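Receptor-type adenylate cyclase GRESAG 4.3 (Trypanosoma brucei, PDB 1FX4) catalyses the magnesium-dependent conversion of ATP to 3',5'-cyclic AMP and diphosphate through this catalytic domain, and could act as a receptor for an unknown ligand. Local coordinates at residues 19-24 and 170-175; 66-69 and 73-76; 97-102 and 130-135; 181-186 and 212-217. One frame throughout, in Å; residues are numbered along the deposited sequence.

Contact 1 of 4, residues 19-24 and 170-175. With MG (magnesium ion), chain B.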
loop_
_atom_site.group_PDB
_atom_site.type_symbol
_atom_site.label_atom_id
_atom_site.label_comp_id
_atom_site.label_asym_id
_atom_site.label_seq_id
_atom_site.Cartn_x
_atom_site.Cartn_y
_atom_site.Cartn_z
ATOM N N ASP A 19 -10.133 2.785 4.343
ATOM C CA ASP A 19 -9.850 1.558 3.640
ATOM C C ASP A 19 -11.171 0.888 3.344
ATOM O O ASP A 19 -12.150 1.100 4.065
ATOM C CB ASP A 19 -8.940 0.633 4.440
ATOM C CG ASP A 19 -8.093 -0.255 3.537
ATOM O OD1 ASP A 19 -8.367 -0.310 2.324
ATOM O OD2 ASP A 19 -7.138 -0.879 4.031
ATOM N N ILE A 20 -11.209 0.113 2.267
ATOM C CA ILE A 20 -12.422 -0.588 1.904
ATOM C C ILE A 20 -12.440 -1.894 2.683
ATOM O O ILE A 20 -11.496 -2.694 2.599
ATOM C CB ILE A 20 -12.479 -0.890 0.407
ATOM C CG1 ILE A 20 -12.533 0.420 -0.391
ATOM C CG2 ILE A 20 -13.720 -1.725 0.090
ATOM C CD1 ILE A 20 -12.600 0.181 -1.884
ATOM N N GLU A 21 -13.498 -2.095 3.453
ATOM C CA GLU A 21 -13.591 -3.313 4.225
ATOM C C GLU A 21 -13.726 -4.513 3.303
ATOM O O GLU A 21 -14.463 -4.475 2.313
ATOM C CB GLU A 21 -14.776 -3.275 5.182
ATOM C CG GLU A 21 -14.781 -4.485 6.097
ATOM C CD GLU A 21 -15.928 -4.494 7.062
ATOM O OE1 GLU A 21 -15.673 -4.307 8.268
ATOM O OE2 GLU A 21 -17.079 -4.692 6.621
ATOM N N SER A 22 -12.952 -5.554 3.601
ATOM C CA SER A 22 -12.994 -6.801 2.831
ATOM C C SER A 22 -12.747 -6.635 1.349
ATOM O O SER A 22 -13.263 -7.424 0.558
ATOM C CB SER A 22 -14.358 -7.470 2.996
ATOM O OG SER A 22 -14.520 -7.928 4.306
ATOM N N SER A 23 -11.947 -5.651 0.952
ATOM C CA SER A 23 -11.726 -5.469 -0.477
ATOM C C SER A 23 -11.044 -6.672 -1.125
ATOM O O SER A 23 -11.346 -7.025 -2.256
ATOM C CB SER A 23 -10.957 -4.185 -0.779
ATOM O OG SER A 23 -9.653 -4.207 -0.245
ATOM N N THR A 24 -10.136 -7.307 -0.399
ATOM C CA THR A 24 -9.446 -8.472 -0.948
ATOM C C THR A 24 -10.455 -9.566 -1.311
ATOM O O THR A 24 -10.471 -10.058 -2.438
ATOM C CB THR A 24 -8.393 -8.978 0.043
ATOM O OG1 THR A 24 -7.415 -7.953 0.224
ATOM C CG2 THR A 24 -7.703 -10.203 -0.493
ATOM N N VAL A 170 -8.857 -0.356 13.421
ATOM C CA VAL A 170 -9.823 -0.978 14.317
ATOM C C VAL A 170 -11.286 -0.663 13.958
ATOM O O VAL A 170 -12.213 -1.271 14.502
ATOM C CB VAL A 170 -9.542 -0.654 15.802
ATOM C CG1 VAL A 170 -8.093 -1.021 16.148
ATOM C CG2 VAL A 170 -9.806 0.813 16.104
ATOM N N ALA A 171 -11.490 0.283 13.043
ATOM C CA ALA A 171 -12.843 0.635 12.630
ATOM C C ALA A 171 -13.377 -0.419 11.671
ATOM O O ALA A 171 -12.620 -1.038 10.924
ATOM C CB ALA A 171 -12.864 2.012 11.960
ATOM N N ASN A 172 -14.681 -0.644 11.734
ATOM C CA ASN A 172 -15.350 -1.585 10.859
ATOM C C ASN A 172 -15.793 -0.870 9.602
ATOM O O ASN A 172 -15.720 0.356 9.523
ATOM C CB ASN A 172 -16.561 -2.158 11.565
ATOM C CG ASN A 172 -16.170 -3.083 12.668
ATOM O OD1 ASN A 172 -15.742 -4.203 12.407
ATOM N ND2 ASN A 172 -16.244 -2.608 13.906
ATOM N N GLY A 173 -16.238 -1.636 8.616
ATOM C CA GLY A 173 -16.692 -1.037 7.377
ATOM C C GLY A 173 -17.928 -0.201 7.660
ATOM O O GLY A 173 -18.836 -0.643 8.364
ATOM N N GLY A 174 -17.949 1.016 7.129
ATOM C CA GLY A 174 -19.083 1.907 7.343
ATOM C C GLY A 174 -19.012 2.658 8.659
ATOM O O GLY A 174 -19.907 3.447 8.986
ATOM N N GLN A 175 -17.942 2.436 9.414
ATOM C CA GLN A 175 -17.762 3.084 10.712
ATOM C C GLN A 175 -16.708 4.191 10.650
ATOM O O GLN A 175 -15.723 4.102 9.900
ATOM C CB GLN A 175 -17.363 2.041 11.766
ATOM C CG GLN A 175 -17.463 2.499 13.215
ATOM C CD GLN A 175 -17.195 1.360 14.215
ATOM O OE1 GLN A 175 -17.700 1.375 15.356
ATOM N NE2 GLN A 175 -16.413 0.378 13.797
HETATM MG MG MG B . -7.038 -1.908 1.358
HETATM O O HOH W 1 -6.018 -3.180 3.186
HETATM O O HOH W 2 -8.979 -3.013 2.375
HETATM O O HOH W 3 -19.411 -3.351 8.104
HETATM O O HOH W 4 -17.414 -5.131 9.924
HETATM O O HOH W 5 -4.832 -0.742 1.386
#
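Glu21 OE1 takes the backbone N-H of Gly173, with OE1 and N 2.8 Å apart, and water 4 sits against the same oxygen while also lying near Asn172 OD1. The Gly173 N-H does not meet OE1 in the plane of the carboxylate. It comes from above, 75° out of that plane, so the carboxylate turns a face, not its rim, to the N-H. The chain that delivers it is stretched out: CG is anti to the backbone N (chi1 -174°), and CD continues the same line. On the way, Glu21 CB passes 3.7 Å from Gly173 CA. Water 3 lies within hydrogen-bonding distance of both Glu21 OE2 and Gly173 O.

Backbone bonds of Glu21 to Arg133 and of Gly174 to Val134 place this bridge beside strand 134-141, in the central sheet of the class III cyclase domain. Two residues back, Asp19 OD1 binds the magnesium ion at 2.3 Å, and Asp62 completes the protein ligands. Water 2, also on the metal, is 3.0 Å from Ser23 OG. A charged acceptor thus grips the Gly173 N-H of the type II turn 172-175, though the out-of-plane approach probably makes this bond weaker than an in-plane one.

Contact 2 of 4, residues 66-69 and 73-76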
loop_
_atom_site.group_PDB
_atom_site.type_symbol
_atom_site.label_atom_id
_atom_site.label_comp_id
_atom_site.label_asym_id
_atom_site.label_seq_id
_atom_site.Cartn_x
_atom_site.Cartn_y
_atom_site.Cartn_z
ATOM N N ILE A 66 -5.523 11.127 4.156
ATOM C CA ILE A 66 -5.920 12.510 3.917
ATOM C C ILE A 66 -5.508 13.377 5.098
ATOM O O ILE A 66 -5.592 12.945 6.251
ATOM C CB ILE A 66 -7.465 12.570 3.721
ATOM C CG1 ILE A 66 -7.878 11.676 2.542
ATOM C CG2 ILE A 66 -7.923 13.997 3.463
ATOM C CD1 ILE A 66 -9.366 11.369 2.487
ATOM N N ALA A 67 -5.025 14.584 4.803
ATOM C CA ALA A 67 -4.616 15.516 5.847
ATOM C C ALA A 67 -5.504 16.746 5.745
ATOM O O ALA A 67 -5.942 17.105 4.656
ATOM C CB ALA A 67 -3.149 15.911 5.673
ATOM N N SER A 68 -5.752 17.390 6.880
ATOM C CA SER A 68 -6.599 18.577 6.916
ATOM C C SER A 68 -6.064 19.584 7.919
ATOM O O SER A 68 -5.593 19.212 8.990
ATOM C CB SER A 68 -8.030 18.189 7.302
ATOM O OG SER A 68 -8.876 19.327 7.398
ATOM N N LYS A 69 -6.122 20.865 7.558
ATOM C CA LYS A 69 -5.675 21.938 8.441
ATOM C C LYS A 69 -6.778 22.197 9.469
ATOM O O LYS A 69 -6.552 22.838 10.491
ATOM C CB LYS A 69 -5.442 23.231 7.638
ATOM C CG LYS A 69 -4.297 23.184 6.655
ATOM C CD LYS A 69 -4.209 24.491 5.872
ATOM C CE LYS A 69 -3.057 24.444 4.882
ATOM N NZ LYS A 69 -3.027 25.642 3.991
ATOM N N ALA A 73 -13.387 20.079 9.222
ATOM C CA ALA A 73 -13.498 19.755 7.798
ATOM C C ALA A 73 -13.237 18.255 7.614
ATOM O O ALA A 73 -13.859 17.594 6.777
ATOM C CB ALA A 73 -12.493 20.562 6.997
ATOM N N ALA A 74 -12.332 17.722 8.425
ATOM C CA ALA A 74 -12.000 16.297 8.355
ATOM C C ALA A 74 -13.189 15.445 8.764
ATOM O O ALA A 74 -13.497 14.436 8.132
ATOM C CB ALA A 74 -10.818 15.996 9.237
ATOM N N VAL A 75 -13.874 15.874 9.815
ATOM C CA VAL A 75 -15.037 15.160 10.317
ATOM C C VAL A 75 -16.201 15.249 9.333
ATOM O O VAL A 75 -16.903 14.261 9.101
ATOM C CB VAL A 75 -15.425 15.670 11.731
ATOM C CG1 VAL A 75 -16.709 15.024 12.201
ATOM C CG2 VAL A 75 -14.308 15.358 12.698
ATOM N N GLN A 76 -16.392 16.424 8.736
ATOM C CA GLN A 76 -17.451 16.609 7.744
ATOM C C GLN A 76 -17.189 15.693 6.557
ATOM O O GLN A 76 -18.109 15.072 6.023
ATOM C CB GLN A 76 -17.471 18.039 7.210
ATOM C CG GLN A 76 -17.988 19.088 8.160
ATOM C CD GLN A 76 -17.911 20.468 7.525
ATOM O OE1 GLN A 76 -16.825 21.025 7.352
ATOM N NE2 GLN A 76 -19.056 20.998 7.123
#
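The flat group here is the peptide joining Ala73 to Ala74, and Ser68 OG stands over one of its faces, 3.9 Å from Ala74 N; no ring or charged plane takes part. The hydroxyl lies above the peptide and not along the line of its N-H, so this is a packing contact. It belongs to the beta-alpha step in which strand 63-68 is followed by helix 71-87, the first half of a beta-alpha-beta unit that continues to strand 134-141 in the class III cyclase fold. Only three residues separate the two segments, and the chain folds back at once, so that the last residue of the strand faces the first turn of the helix.

Ser68 is the single strand residue that touches 73-76. Its OG is anti to the backbone N (chi1 178°), which swings the hydroxyl over toward Ala73, while CB behind it rests on Ala74. The small methyl groups let helix and strand come close: the CA atoms of Ser68 and Ala74 are 6.0 Å apart. The polar end of Ser68 is spent on the connection itself, since OG donates to the carbonyl O of Ser70, and Ser70 OG in turn bonds to Ala73 N. Beyond Ser68, Ala74 also packs on Thr14 and Ile16 of neighbouring strand 13-20, so the helix covers both strands. Cys54 lies against Ser68 as well. At the closest point between side chains, Ser68 OG lies 3.8 Å from Ala73 CB, slightly nearer than the 4.0 Å that divides Ser68 CB from Ala74 CB.

Contact 3 of 4, residues 97-102 and 130-135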
loop_
_atom_site.group_PDB
_atom_site.type_symbol
_atom_site.label_atom_id
_atom_site.label_comp_id
_atom_site.label_asym_id
_atom_site.label_seq_id
_atom_site.Cartn_x
_atom_site.Cartn_y
_atom_site.Cartn_z
ATOM N N GLU A 97 -24.447 -8.462 -1.002
ATOM C CA GLU A 97 -24.663 -9.885 -0.776
ATOM C C GLU A 97 -23.383 -10.482 -0.205
ATOM O O GLU A 97 -23.430 -11.257 0.761
ATOM C CB GLU A 97 -25.029 -10.581 -2.077
ATOM C CG GLU A 97 -26.300 -10.072 -2.681
ATOM C CD GLU A 97 -26.757 -10.944 -3.821
ATOM O OE1 GLU A 97 -26.990 -12.155 -3.574
ATOM O OE2 GLU A 97 -26.870 -10.425 -4.957
ATOM N N SER A 98 -22.240 -10.100 -0.784
ATOM C CA SER A 98 -20.963 -10.598 -0.300
ATOM C C SER A 98 -20.714 -10.149 1.136
ATOM O O SER A 98 -20.331 -10.955 1.972
ATOM C CB SER A 98 -19.818 -10.161 -1.205
ATOM O OG SER A 98 -19.840 -10.880 -2.422
ATOM N N TYR A 99 -20.958 -8.873 1.443
ATOM C CA TYR A 99 -20.747 -8.405 2.814
ATOM C C TYR A 99 -21.585 -9.217 3.796
ATOM O O TYR A 99 -21.105 -9.581 4.867
ATOM C CB TYR A 99 -21.087 -6.919 2.972
ATOM C CG TYR A 99 -19.973 -5.998 2.564
ATOM C CD1 TYR A 99 -20.157 -5.071 1.546
ATOM C CD2 TYR A 99 -18.735 -6.046 3.208
ATOM C CE1 TYR A 99 -19.141 -4.200 1.164
ATOM C CE2 TYR A 99 -17.698 -5.171 2.834
ATOM C CZ TYR A 99 -17.917 -4.254 1.811
ATOM O OH TYR A 99 -16.914 -3.401 1.427
ATOM N N ARG A 100 -22.832 -9.509 3.426
ATOM C CA ARG A 100 -23.686 -10.285 4.316
ATOM C C ARG A 100 -23.139 -11.712 4.479
ATOM O O ARG A 100 -23.070 -12.219 5.594
ATOM C CB ARG A 100 -25.138 -10.254 3.842
ATOM C CG ARG A 100 -25.789 -8.882 4.082
ATOM C CD ARG A 100 -27.284 -8.910 3.854
ATOM N NE ARG A 100 -27.624 -9.405 2.527
ATOM C CZ ARG A 100 -27.779 -8.634 1.455
ATOM N NH1 ARG A 100 -27.626 -7.315 1.543
ATOM N NH2 ARG A 100 -28.091 -9.182 0.293
ATOM N N GLU A 101 -22.649 -12.298 3.385
ATOM C CA GLU A 101 -22.056 -13.642 3.428
ATOM C C GLU A 101 -20.836 -13.662 4.357
ATOM O O GLU A 101 -20.667 -14.589 5.145
ATOM C CB GLU A 101 -21.588 -14.075 2.041
ATOM C CG GLU A 101 -22.660 -14.473 1.063
ATOM C CD GLU A 101 -22.065 -14.822 -0.292
ATOM O OE1 GLU A 101 -22.644 -14.412 -1.329
ATOM O OE2 GLU A 101 -20.997 -15.481 -0.316
ATOM N N PHE A 102 -19.973 -12.654 4.241
ATOM C CA PHE A 102 -18.769 -12.580 5.073
ATOM C C PHE A 102 -19.124 -12.579 6.557
ATOM O O PHE A 102 -18.448 -13.219 7.364
ATOM C CB PHE A 102 -17.925 -11.335 4.738
ATOM C CG PHE A 102 -17.461 -11.270 3.302
ATOM C CD1 PHE A 102 -17.137 -10.042 2.726
ATOM C CD2 PHE A 102 -17.365 -12.416 2.520
ATOM C CE1 PHE A 102 -16.732 -9.955 1.398
ATOM C CE2 PHE A 102 -16.961 -12.343 1.186
ATOM C CZ PHE A 102 -16.644 -11.114 0.623
ATOM N N ASN A 130 -25.329 0.004 1.595
ATOM C CA ASN A 130 -25.395 -0.072 0.150
ATOM C C ASN A 130 -24.015 0.161 -0.467
ATOM O O ASN A 130 -23.431 1.228 -0.302
ATOM C CB ASN A 130 -26.366 0.986 -0.391
ATOM C CG ASN A 130 -26.387 1.040 -1.902
ATOM O OD1 ASN A 130 -26.399 0.010 -2.577
ATOM N ND2 ASN A 130 -26.380 2.248 -2.445
ATOM N N GLY A 131 -23.498 -0.849 -1.157
ATOM C CA GLY A 131 -22.208 -0.721 -1.825
ATOM C C GLY A 131 -20.971 -0.953 -0.982
ATOM O O GLY A 131 -21.023 -1.609 0.048
ATOM N N LEU A 132 -19.844 -0.420 -1.444
ATOM C CA LEU A 132 -18.577 -0.565 -0.733
ATOM C C LEU A 132 -18.627 0.023 0.672
ATOM O O LEU A 132 -19.167 1.116 0.886
ATOM C CB LEU A 132 -17.438 0.088 -1.528
ATOM C CG LEU A 132 -17.063 -0.589 -2.844
ATOM C CD1 LEU A 132 -15.965 0.229 -3.558
ATOM C CD2 LEU A 132 -16.585 -2.021 -2.560
ATOM N N ARG A 133 -18.095 -0.717 1.641
ATOM C CA ARG A 133 -18.068 -0.242 3.022
ATOM C C ARG A 133 -16.672 0.259 3.359
ATOM O O ARG A 133 -15.695 -0.507 3.338
ATOM C CB ARG A 133 -18.485 -1.338 3.997
ATOM C CG ARG A 133 -19.910 -1.807 3.799
ATOM C CD ARG A 133 -20.241 -2.876 4.826
ATOM N NE ARG A 133 -21.516 -3.526 4.540
ATOM C CZ ARG A 133 -22.099 -4.401 5.354
ATOM N NH1 ARG A 133 -21.521 -4.727 6.506
ATOM N NH2 ARG A 133 -23.242 -4.979 4.996
ATOM N N VAL A 134 -16.592 1.539 3.700
ATOM C CA VAL A 134 -15.326 2.182 4.009
ATOM C C VAL A 134 -15.146 2.405 5.500
ATOM O O VAL A 134 -16.033 2.924 6.163
ATOM C CB VAL A 134 -15.218 3.553 3.251
ATOM C CG1 VAL A 134 -13.867 4.216 3.499
ATOM C CG2 VAL A 134 -15.405 3.325 1.756
ATOM N N ARG A 135 -14.018 1.961 6.042
ATOM C CA ARG A 135 -13.727 2.185 7.449
ATOM C C ARG A 135 -12.911 3.461 7.482
ATOM O O ARG A 135 -12.093 3.713 6.591
ATOM C CB ARG A 135 -12.951 1.020 8.070
ATOM C CG ARG A 135 -11.566 0.843 7.559
ATOM C CD ARG A 135 -10.838 -0.259 8.352
ATOM N NE ARG A 135 -11.309 -1.577 7.997
ATOM C CZ ARG A 135 -10.589 -2.468 7.321
ATOM N NH1 ARG A 135 -9.348 -2.188 6.927
ATOM N NH2 ARG A 135 -11.119 -3.640 7.032
#
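A flat guanidinium-on-tyrosine stack, backed by a hydrogen bond, joins Tyr99 of helix 94-109 to Arg133 in 130-135. The guanidinium plane is turned by 17° from the ring, and the two centres are 4.5 Å apart. The side chains run past each other in opposite directions. Arg133 is extended from CG to NE (chi2 -179°), which lays its chain along the ring. Its CD makes a CH-pi contact, 3.7 Å from the Tyr99 centroid and almost straight above it. The guanidinium itself lies further along, over the CB and CG end of Tyr99, with Arg133 NH2 3.5 Å from Tyr99 CB.

At the other end of the ring, Arg133 N donates to Tyr99 OH, 2.9 Å away, in a nearly straight bond (167°). This hydroxyl also bonds to the carbonyl O of Glu21, so helix 94-109 is tied to two neighbouring segments of the cyclase domain, at Glu21 and Arg133, whose backbones are themselves hydrogen-bonded. Leu132 CA sits at the ring edge, and Gly131 O approaches obliquely to 3.4 Å from Tyr99 CE1.

The buried guanidinium has several further partners: Glu103 forms a salt bridge with NH1, Tyr125 and Thr117 bond to NH2, and Trp129 makes a cation-pi contact with Arg133.

Contact 4 of 4, residues 181-186 and 212-217; sequences AAYMSL and RMYQLN
Helix 180-185 follows directly on strand 176-179 and lies beside strand 211-216, that strand's antiparallel neighbour in the central sheet of the cyclase domain; Tyr183 and Tyr214 are the residues that meet between them. Their rings form an offset stack, centroids 4.5 Å apart and planes tilted by 21°. The overlap is partial and made by one flank of Tyr183: its CD2 hangs over the middle of the Tyr214 ring, and the CD2 atoms of Tyr183 and Tyr214 are 3.7 Å apart. Tyr183 CB reaches Tyr214 CD1 at 4.0 Å.

Tyr183 holds CG anti to its own backbone N (chi1 -175°) and Tyr214 holds CG anti to its carbonyl carbon (chi1 -65°); together these settings bring the rings face to face while the side chains cross at about a right angle. The crossing carries the hydroxyls apart, Tyr183 OH and Tyr214 OH being 6.9 Å from each other. Val196 and Thr198 of strand 196-202 pack against Tyr214. Within the helix, Ser185 OG donates to Ala181 O at 2.6 Å, one turn back.

No hydrogen bond crosses between the two segments, so this partly exposed pair probably holds mainly through dispersion and buried ring surface, using only ring carbons and Tyr183 CB.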
loop_
_atom_site.group_PDB
_atom_site.type_symbol
_atom_site.label_atom_id
_atom_site.label_comp_id
_atom_site.label_asym_id
_atom_site.label_seq_id
_atom_site.Cartn_x
_atom_site.Cartn_y
_atom_site.Cartn_z
ATOM N N ALA A 181 -8.436 12.906 20.997
ATOM C CA ALA A 181 -7.702 14.080 20.539
ATOM C C ALA A 181 -8.373 14.782 19.361
ATOM O O ALA A 181 -8.450 16.002 19.336
ATOM C CB ALA A 181 -6.268 13.717 20.206
ATOM N N ALA A 182 -8.860 14.015 18.388
ATOM C CA ALA A 182 -9.536 14.580 17.232
ATOM C C ALA A 182 -10.864 15.183 17.672
ATOM O O ALA A 182 -11.165 16.325 17.364
ATOM C CB ALA A 182 -9.786 13.499 16.183
ATOM N N TYR A 183 -11.638 14.399 18.417
ATOM C CA TYR A 183 -12.942 14.836 18.900
ATOM C C TYR A 183 -12.821 16.139 19.696
ATOM O O TYR A 183 -13.582 17.084 19.457
ATOM C CB TYR A 183 -13.569 13.741 19.773
ATOM C CG TYR A 183 -14.976 14.038 20.240
ATOM C CD1 TYR A 183 -15.978 14.360 19.330
ATOM C CD2 TYR A 183 -15.308 13.966 21.596
ATOM C CE1 TYR A 183 -17.296 14.598 19.759
ATOM C CE2 TYR A 183 -16.612 14.208 22.032
ATOM C CZ TYR A 183 -17.595 14.521 21.109
ATOM O OH TYR A 183 -18.875 14.770 21.541
ATOM N N MET A 184 -11.837 16.207 20.591
ATOM C CA MET A 184 -11.653 17.406 21.398
ATOM C C MET A 184 -10.944 18.557 20.678
ATOM O O MET A 184 -10.835 19.657 21.221
ATOM C CB MET A 184 -10.980 17.073 22.732
ATOM C CG MET A 184 -11.820 16.175 23.629
ATOM S SD MET A 184 -13.580 16.690 23.793
ATOM C CE MET A 184 -13.403 18.017 25.000
ATOM N N SER A 185 -10.466 18.300 19.459
ATOM C CA SER A 185 -9.810 19.325 18.648
ATOM C C SER A 185 -10.892 20.201 18.049
ATOM O O SER A 185 -10.635 21.324 17.619
ATOM C CB SER A 185 -8.985 18.699 17.521
ATOM O OG SER A 185 -7.802 18.120 18.034
ATOM N N LEU A 186 -12.092 19.642 17.952
ATOM C CA LEU A 186 -13.228 20.377 17.425
ATOM C C LEU A 186 -13.649 21.352 18.511
ATOM O O LEU A 186 -13.375 21.132 19.689
ATOM C CB LEU A 186 -14.394 19.428 17.159
ATOM C CG LEU A 186 -14.193 18.325 16.133
ATOM C CD1 LEU A 186 -15.348 17.337 16.234
ATOM C CD2 LEU A 186 -14.128 18.929 14.755
ATOM N N ARG A 212 -9.283 6.605 24.064
ATOM C CA ARG A 212 -10.732 6.757 24.090
ATOM C C ARG A 212 -11.190 7.014 22.668
ATOM O O ARG A 212 -10.724 7.939 22.005
ATOM C CB ARG A 212 -11.155 7.890 25.014
ATOM C CG ARG A 212 -10.956 7.547 26.466
ATOM C CD ARG A 212 -10.372 8.725 27.207
ATOM N NE ARG A 212 -11.379 9.729 27.519
ATOM C CZ ARG A 212 -11.094 10.960 27.931
ATOM N NH1 ARG A 212 -9.829 11.341 28.065
ATOM N NH2 ARG A 212 -12.073 11.798 28.243
ATOM N N MET A 213 -12.120 6.183 22.221
ATOM C CA MET A 213 -12.639 6.241 20.865
ATOM C C MET A 213 -14.066 6.800 20.814
ATOM O O MET A 213 -14.884 6.522 21.706
ATOM C CB MET A 213 -12.592 4.816 20.294
ATOM C CG MET A 213 -11.941 4.670 18.932
ATOM S SD MET A 213 -10.364 5.484 18.698
ATOM C CE MET A 213 -9.223 4.119 18.585
ATOM N N TYR A 214 -14.342 7.598 19.778
ATOM C CA TYR A 214 -15.658 8.202 19.557
ATOM C C TYR A 214 -16.163 7.846 18.168
ATOM O O TYR A 214 -15.472 8.082 17.180
ATOM C CB TYR A 214 -15.591 9.722 19.696
ATOM C CG TYR A 214 -15.244 10.130 21.099
ATOM C CD1 TYR A 214 -13.921 10.163 21.522
ATOM C CD2 TYR A 214 -16.247 10.390 22.029
ATOM C CE1 TYR A 214 -13.602 10.432 22.843
ATOM C CE2 TYR A 214 -15.941 10.663 23.350
ATOM C CZ TYR A 214 -14.620 10.677 23.752
ATOM O OH TYR A 214 -14.316 10.908 25.069
ATOM N N GLN A 215 -17.369 7.281 18.109
ATOM C CA GLN A 215 -17.982 6.879 16.852
ATOM C C GLN A 215 -18.857 7.986 16.311
ATOM O O GLN A 215 -19.800 8.408 16.976
ATOM C CB GLN A 215 -18.815 5.616 17.061
ATOM C CG GLN A 215 -19.649 5.176 15.884
ATOM C CD GLN A 215 -20.501 3.956 16.238
ATOM O OE1 GLN A 215 -21.733 4.024 16.301
ATOM N NE2 GLN A 215 -19.845 2.851 16.491
ATOM N N LEU A 216 -18.525 8.458 15.115
ATOM C CA LEU A 216 -19.296 9.499 14.452
ATOM C C LEU A 216 -20.429 8.754 13.750
ATOM O O LEU A 216 -20.189 7.960 12.830
ATOM C CB LEU A 216 -18.432 10.232 13.420
ATOM C CG LEU A 216 -19.133 11.281 12.549
ATOM C CD1 LEU A 216 -19.620 12.436 13.421
ATOM C CD2 LEU A 216 -18.184 11.791 11.461
ATOM N N ASN A 217 -21.656 9.001 14.199
ATOM C CA ASN A 217 -22.830 8.342 13.627
ATOM C C ASN A 217 -23.278 9.013 12.330
ATOM O O ASN A 217 -24.348 9.622 12.269
ATOM C CB ASN A 217 -23.957 8.340 14.652
ATOM C CG ASN A 217 -23.561 7.646 15.928
ATOM O OD1 ASN A 217 -23.882 8.107 17.039
ATOM N ND2 ASN A 217 -22.862 6.524 15.787
#

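How the contacts relate
Following the chain from the N terminus, residues 19-24 leave strand 13-20 and meet their partner only at 170-175, so contact 1 closes a long loop. Contacts 2 and 3 are nested inside it, one after the other: contact 2 folds helix 71-87 back on strand 63-68, and contact 3 brings helix 94-109 against residues 130-135. Contact 4 opens after contact 1 has closed and joins helix 180-185 to strand 211-216. None of the loops cross. Contacts 1 and 3 meet directly around Glu21, while contacts 2 and 4 touch through Val75 against Leu186 and Leu216. All four reach the same central sheet, with contacts 2 and 3 about 25 Å apart between centres.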